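Local coordinates for protein pyocin sheath PA0622 (Pseudomonas aeruginosa, PDB 6PYT) that probably forms the contractile sheath around the tube of an R-type pyocin, a phage-tail-like particle, at residues Pro43-Lys52 with Tyr73-Gly84. Sequence-based numbering, arbitrary orientation.
Sequences PNVPVLLTSK and YNRAQAVIVAVG
The phenol ring of Tyr73 packs against the turn that leads from strand 46-49 into helix 52-58. Its edge faces the carbonyl of Leu49, with OH 3.1 Å from Leu49 O, near the ring plane. The backbone of Thr50, Ser51 and Lys52 comes near the ring obliquely on its CE2 side, while Ala76 O and Ala78 N lie in plane at its edge. Lys52 runs past Tyr73 in the opposite direction, its CG 3.7 Å from Tyr73 CD2 and its CE against Tyr73 CB. Beyond CG the lysine chain is fully extended (chi2 to chi4 near 180°). This carries NZ to Asn74, whose OD1 accepts a hydrogen bond from it; the modelled length of 2.5 Å is doubtful. Thr18 OG1 also hydrogen-bonds to Asn74 OD1.

Before the turn, strand 46-49 pairs antiparallel with strand 76-86. Val47 bonds Ala82 in both directions, and Leu49 does the same with Ile80. Ile80 N lies 3.1 Å from Leu49 O. The N-H...O angle of the bond from Leu49 N to Ile80 O is 134°. Leu49 CB lies 4.1 Å from Ile80 CB, on the face that also carries Val47 and Ala82. Helix 64-73 covers Leu49 and Ile80 there. On the other face Leu48 CD1 packs 3.7 Å from Val79 CG1. Pro46 CB touches both Val81 CG1 and Val83 CG2.

Strand 76-86 pairs with parallel strand 21-33 on its other side. Strand 46-49 is one of the two outermost strands of the sheet within this chain. The contact is an antiparallel edge pair of a mixed sheet, its strands joined by a helical connection.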
ATOM      1  N   PRO B  43     -39.621 -58.368  34.734  1.00 55.23           N
ATOM      2  CA  PRO B  43     -39.154 -57.768  35.992  1.00 55.23           C
ATOM      3  C   PRO B  43     -37.669 -57.888  36.313  1.00 55.23           C
ATOM      4  O   PRO B  43     -36.985 -56.865  36.388  1.00 55.23           O
ATOM      5  CB  PRO B  43     -39.997 -58.496  37.046  1.00 55.23           C
ATOM      6  CG  PRO B  43     -41.230 -58.841  36.345  1.00 55.23           C
ATOM      7  CD  PRO B  43     -40.820 -59.194  34.951  1.00 55.23           C
ATOM      8  N   ASN B  44     -37.131 -59.091  36.457  1.00 55.58           N
ATOM      9  CA  ASN B  44     -35.724 -59.194  36.842  1.00 55.58           C
ATOM     10  C   ASN B  44     -34.809 -59.364  35.635  1.00 55.58           C
ATOM     11  O   ASN B  44     -33.932 -60.221  35.607  1.00 55.58           O
ATOM     12  CB  ASN B  44     -35.549 -60.333  37.833  1.00 55.58           C
ATOM     13  CG  ASN B  44     -36.208 -60.043  39.154  1.00 55.58           C
ATOM     14  OD1 ASN B  44     -36.110 -58.936  39.675  1.00 55.58           O
ATOM     15  ND2 ASN B  44     -36.904 -61.030  39.699  1.00 55.58           N
ATOM     16  N   VAL B  45     -34.987 -58.510  34.626  1.00 53.61           N
ATOM     17  CA  VAL B  45     -34.162 -58.514  33.434  1.00 53.61           C
ATOM     18  C   VAL B  45     -33.658 -57.087  33.208  1.00 53.61           C
ATOM     19  O   VAL B  45     -34.476 -56.173  33.068  1.00 53.61           O
ATOM     20  CB  VAL B  45     -34.905 -59.015  32.188  1.00 53.61           C
ATOM     21  CG1 VAL B  45     -34.060 -58.801  30.952  1.00 53.61           C
ATOM     22  CG2 VAL B  45     -35.249 -60.483  32.327  1.00 53.61           C
ATOM     23  N   PRO B  46     -32.356 -56.853  33.184  1.00 51.26           N
ATOM     24  CA  PRO B  46     -31.861 -55.502  32.921  1.00 51.26           C
ATOM     25  C   PRO B  46     -32.050 -55.110  31.469  1.00 51.26           C
ATOM     26  O   PRO B  46     -31.965 -55.939  30.562  1.00 51.26           O
ATOM     27  CB  PRO B  46     -30.376 -55.596  33.285  1.00 51.26           C
ATOM     28  CG  PRO B  46     -30.044 -57.024  33.133  1.00 51.26           C
ATOM     29  CD  PRO B  46     -31.268 -57.786  33.509  1.00 51.26           C
ATOM     30  N   VAL B  47     -32.338 -53.829  31.259  1.00 49.75           N
ATOM     31  CA  VAL B  47     -32.537 -53.257  29.933  1.00 49.75           C
ATOM     32  C   VAL B  47     -31.704 -51.986  29.819  1.00 49.75           C
ATOM     33  O   VAL B  47     -31.533 -51.258  30.801  1.00 49.75           O
ATOM     34  CB  VAL B  47     -34.030 -52.978  29.660  1.00 49.75           C
ATOM     35  CG1 VAL B  47     -34.775 -54.274  29.426  1.00 49.75           C
ATOM     36  CG2 VAL B  47     -34.655 -52.299  30.845  1.00 49.75           C
ATOM     37  N   LEU B  48     -31.159 -51.735  28.631  1.00 49.64           N
ATOM     38  CA  LEU B  48     -30.349 -50.544  28.393  1.00 49.64           C
ATOM     39  C   LEU B  48     -31.232 -49.403  27.918  1.00 49.64           C
ATOM     40  O   LEU B  48     -32.030 -49.565  26.991  1.00 49.64           O
ATOM     41  CB  LEU B  48     -29.229 -50.817  27.382  1.00 49.64           C
ATOM     42  CG  LEU B  48     -28.313 -49.655  26.969  1.00 49.64           C
ATOM     43  CD1 LEU B  48     -26.884 -50.082  26.876  1.00 49.64           C
ATOM     44  CD2 LEU B  48     -28.696 -49.116  25.596  1.00 49.64           C
ATOM     45  N   LEU B  49     -31.051 -48.240  28.532  1.00 51.28           N
ATOM     46  CA  LEU B  49     -31.901 -47.080  28.324  1.00 51.28           C
ATOM     47  C   LEU B  49     -31.056 -45.920  27.834  1.00 51.28           C
ATOM     48  O   LEU B  49     -29.968 -45.675  28.363  1.00 51.28           O
ATOM     49  CB  LEU B  49     -32.616 -46.699  29.618  1.00 51.28           C
ATOM     50  CG  LEU B  49     -33.972 -47.308  29.962  1.00 51.28           C
ATOM     51  CD1 LEU B  49     -33.927 -48.780  30.112  1.00 51.28           C
ATOM     52  CD2 LEU B  49     -34.372 -46.732  31.276  1.00 51.28           C
ATOM     53  N   THR B  50     -31.547 -45.222  26.807  1.00 53.26           N
ATOM     54  CA  THR B  50     -30.900 -44.022  26.301  1.00 53.26           C
ATOM     55  C   THR B  50     -31.844 -42.836  26.169  1.00 53.26           C
ATOM     56  O   THR B  50     -31.424 -41.797  25.650  1.00 53.26           O
ATOM     57  CB  THR B  50     -30.256 -44.276  24.928  1.00 53.26           C
ATOM     58  OG1 THR B  50     -31.266 -44.654  23.985  1.00 53.26           O
ATOM     59  CG2 THR B  50     -29.181 -45.357  24.987  1.00 53.26           C
ATOM     60  N   SER B  51     -33.098 -42.952  26.600  1.00 53.71           N
ATOM     61  CA  SER B  51     -34.071 -41.894  26.365  1.00 53.71           C
ATOM     62  C   SER B  51     -35.179 -41.979  27.402  1.00 53.71           C
ATOM     63  O   SER B  51     -35.406 -43.026  28.008  1.00 53.71           O
ATOM     64  CB  SER B  51     -34.677 -41.991  24.961  1.00 53.71           C
ATOM     65  OG  SER B  51     -33.711 -41.773  23.953  1.00 53.71           O
ATOM     66  N   LYS B  52     -35.877 -40.856  27.591  1.00 54.44           N
ATOM     67  CA  LYS B  52     -37.107 -40.886  28.374  1.00 54.44           C
ATOM     68  C   LYS B  52     -38.192 -41.688  27.674  1.00 54.44           C
ATOM     69  O   LYS B  52     -39.051 -42.275  28.339  1.00 54.44           O
ATOM     70  CB  LYS B  52     -37.615 -39.475  28.648  1.00 54.44           C
ATOM     71  CG  LYS B  52     -36.795 -38.700  29.643  1.00 54.44           C
ATOM     72  CD  LYS B  52     -37.439 -37.368  29.955  1.00 54.44           C
ATOM     73  CE  LYS B  52     -36.597 -36.592  30.943  1.00 54.44           C
ATOM     74  NZ  LYS B  52     -37.174 -35.275  31.297  1.00 54.44           N
ATOM     75  N   TYR B  73     -32.237 -38.068  33.176  1.00 50.61           N
ATOM     76  CA  TYR B  73     -32.274 -37.507  31.835  1.00 50.61           C
ATOM     77  C   TYR B  73     -32.529 -36.008  31.810  1.00 50.61           C
ATOM     78  O   TYR B  73     -32.369 -35.394  30.754  1.00 50.61           O
ATOM     79  CB  TYR B  73     -33.330 -38.251  31.030  1.00 50.61           C
ATOM     80  CG  TYR B  73     -32.892 -39.637  30.650  1.00 50.61           C
ATOM     81  CD1 TYR B  73     -31.560 -39.912  30.428  1.00 50.61           C
ATOM     82  CD2 TYR B  73     -33.796 -40.685  30.594  1.00 50.61           C
ATOM     83  CE1 TYR B  73     -31.146 -41.165  30.096  1.00 50.61           C
ATOM     84  CE2 TYR B  73     -33.382 -41.957  30.281  1.00 50.61           C
ATOM     85  CZ  TYR B  73     -32.057 -42.185  30.024  1.00 50.61           C
ATOM     86  OH  TYR B  73     -31.626 -43.445  29.704  1.00 50.61           O
ATOM     87  N   ASN B  74     -32.907 -35.402  32.932  1.00 51.11           N
ATOM     88  CA  ASN B  74     -32.975 -33.951  32.988  1.00 51.11           C
ATOM     89  C   ASN B  74     -31.605 -33.310  33.113  1.00 51.11           C
ATOM     90  O   ASN B  74     -31.482 -32.101  32.897  1.00 51.11           O
ATOM     91  CB  ASN B  74     -33.840 -33.492  34.159  1.00 51.11           C
ATOM     92  CG  ASN B  74     -35.293 -33.840  33.976  1.00 51.11           C
ATOM     93  OD1 ASN B  74     -35.820 -33.793  32.868  1.00 51.11           O
ATOM     94  ND2 ASN B  74     -35.959 -34.176  35.070  1.00 51.11           N
ATOM     95  N   ARG B  75     -30.584 -34.081  33.452  1.00 48.59           N
ATOM     96  CA  ARG B  75     -29.252 -33.535  33.641  1.00 48.59           C
ATOM     97  C   ARG B  75     -28.230 -34.103  32.676  1.00 48.59           C
ATOM     98  O   ARG B  75     -27.389 -33.358  32.172  1.00 48.59           O
ATOM     99  CB  ARG B  75     -28.806 -33.765  35.085  1.00 48.59           C
ATOM    100  CG  ARG B  75     -27.508 -33.092  35.449  1.00 48.59           C
ATOM    101  CD  ARG B  75     -27.576 -31.622  35.114  1.00 48.59           C
ATOM    102  NE  ARG B  75     -26.494 -30.850  35.677  1.00 48.59           N
ATOM    103  CZ  ARG B  75     -26.121 -29.663  35.224  1.00 48.59           C
ATOM    104  NH1 ARG B  75     -26.709 -29.153  34.151  1.00 48.59           N
ATOM    105  NH2 ARG B  75     -25.149 -29.000  35.812  1.00 48.59           N
ATOM    106  N   ALA B  76     -28.290 -35.394  32.382  1.00 49.43           N
ATOM    107  CA  ALA B  76     -27.347 -36.004  31.464  1.00 49.43           C
ATOM    108  C   ALA B  76     -28.070 -37.016  30.602  1.00 49.43           C
ATOM    109  O   ALA B  76     -28.970 -37.711  31.073  1.00 49.43           O
ATOM    110  CB  ALA B  76     -26.200 -36.681  32.215  1.00 49.43           C
ATOM    111  N   GLN B  77     -27.673 -37.100  29.338  1.00 53.19           N
ATOM    112  CA  GLN B  77     -28.209 -38.106  28.426  1.00 53.19           C
ATOM    113  C   GLN B  77     -27.379 -39.378  28.587  1.00 53.19           C
ATOM    114  O   GLN B  77     -26.590 -39.778  27.731  1.00 53.19           O
ATOM    115  CB  GLN B  77     -28.199 -37.580  26.998  1.00 53.19           C
ATOM    116  CG  GLN B  77     -28.963 -38.415  25.992  1.00 53.19           C
ATOM    117  CD  GLN B  77     -28.884 -37.836  24.598  1.00 53.19           C
ATOM    118  OE1 GLN B  77     -28.225 -36.820  24.373  1.00 53.19           O
ATOM    119  NE2 GLN B  77     -29.548 -38.480  23.650  1.00 53.19           N
ATOM    120  N   ALA B  78     -27.565 -40.009  29.739  1.00 49.87           N
ATOM    121  CA  ALA B  78     -26.698 -41.080  30.190  1.00 49.87           C
ATOM    122  C   ALA B  78     -27.250 -42.436  29.782  1.00 49.87           C
ATOM    123  O   ALA B  78     -28.405 -42.579  29.384  1.00 49.87           O
ATOM    124  CB  ALA B  78     -26.527 -41.019  31.705  1.00 49.87           C
ATOM    125  N   VAL B  79     -26.400 -43.439  29.885  1.00 49.18           N
ATOM    126  CA  VAL B  79     -26.784 -44.816  29.619  1.00 49.18           C
ATOM    127  C   VAL B  79     -27.160 -45.457  30.943  1.00 49.18           C
ATOM    128  O   VAL B  79     -26.396 -45.395  31.908  1.00 49.18           O
ATOM    129  CB  VAL B  79     -25.642 -45.577  28.932  1.00 49.18           C
ATOM    130  CG1 VAL B  79     -25.984 -47.035  28.799  1.00 49.18           C
ATOM    131  CG2 VAL B  79     -25.361 -44.981  27.576  1.00 49.18           C
ATOM    132  N   ILE B  80     -28.349 -46.044  31.008  1.00 48.46           N
ATOM    133  CA  ILE B  80     -28.877 -46.583  32.253  1.00 48.46           C
ATOM    134  C   ILE B  80     -29.207 -48.050  32.045  1.00 48.46           C
ATOM    135  O   ILE B  80     -30.099 -48.385  31.258  1.00 48.46           O
ATOM    136  CB  ILE B  80     -30.116 -45.816  32.730  1.00 48.46           C
ATOM    137  CG1 ILE B  80     -29.777 -44.356  32.997  1.00 48.46           C
ATOM    138  CG2 ILE B  80     -30.656 -46.434  33.986  1.00 48.46           C
ATOM    139  CD1 ILE B  80     -30.982 -43.487  33.163  1.00 48.46           C
ATOM    140  N   VAL B  81     -28.497 -48.921  32.749  1.00 47.65           N
ATOM    141  CA  VAL B  81     -28.883 -50.318  32.887  1.00 47.65           C
ATOM    142  C   VAL B  81     -29.857 -50.384  34.054  1.00 47.65           C
ATOM    143  O   VAL B  81     -29.466 -50.230  35.212  1.00 47.65           O
ATOM    144  CB  VAL B  81     -27.665 -51.217  33.114  1.00 47.65           C
ATOM    145  CG1 VAL B  81     -28.088 -52.635  33.396  1.00 47.65           C
ATOM    146  CG2 VAL B  81     -26.769 -51.178  31.902  1.00 47.65           C
ATOM    147  N   ALA B  82     -31.133 -50.585  33.754  1.00 49.64           N
ATOM    148  CA  ALA B  82     -32.189 -50.522  34.750  1.00 49.64           C
ATOM    149  C   ALA B  82     -32.825 -51.889  34.941  1.00 49.64           C
ATOM    150  O   ALA B  82     -33.094 -52.596  33.969  1.00 49.64           O
ATOM    151  CB  ALA B  82     -33.248 -49.501  34.341  1.00 49.64           C
ATOM    152  N   VAL B  83     -33.063 -52.255  36.196  1.00 51.22           N
ATOM    153  CA  VAL B  83     -33.648 -53.540  36.564  1.00 51.22           C
ATOM    154  C   VAL B  83     -34.948 -53.260  37.303  1.00 51.22           C
ATOM    155  O   VAL B  83     -34.926 -52.785  38.445  1.00 51.22           O
ATOM    156  CB  VAL B  83     -32.698 -54.379  37.430  1.00 51.22           C
ATOM    157  CG1 VAL B  83     -33.349 -55.696  37.803  1.00 51.22           C
ATOM    158  CG2 VAL B  83     -31.384 -54.610  36.717  1.00 51.22           C
ATOM    159  N   GLY B  84     -36.074 -53.568  36.667  1.00 53.07           N
ATOM    160  CA  GLY B  84     -37.384 -53.298  37.228  1.00 53.07           C
ATOM    161  C   GLY B  84     -37.907 -54.326  38.209  1.00 53.07           C
ATOM    162  O   GLY B  84     -38.712 -55.169  37.831  1.00 53.07           O
TER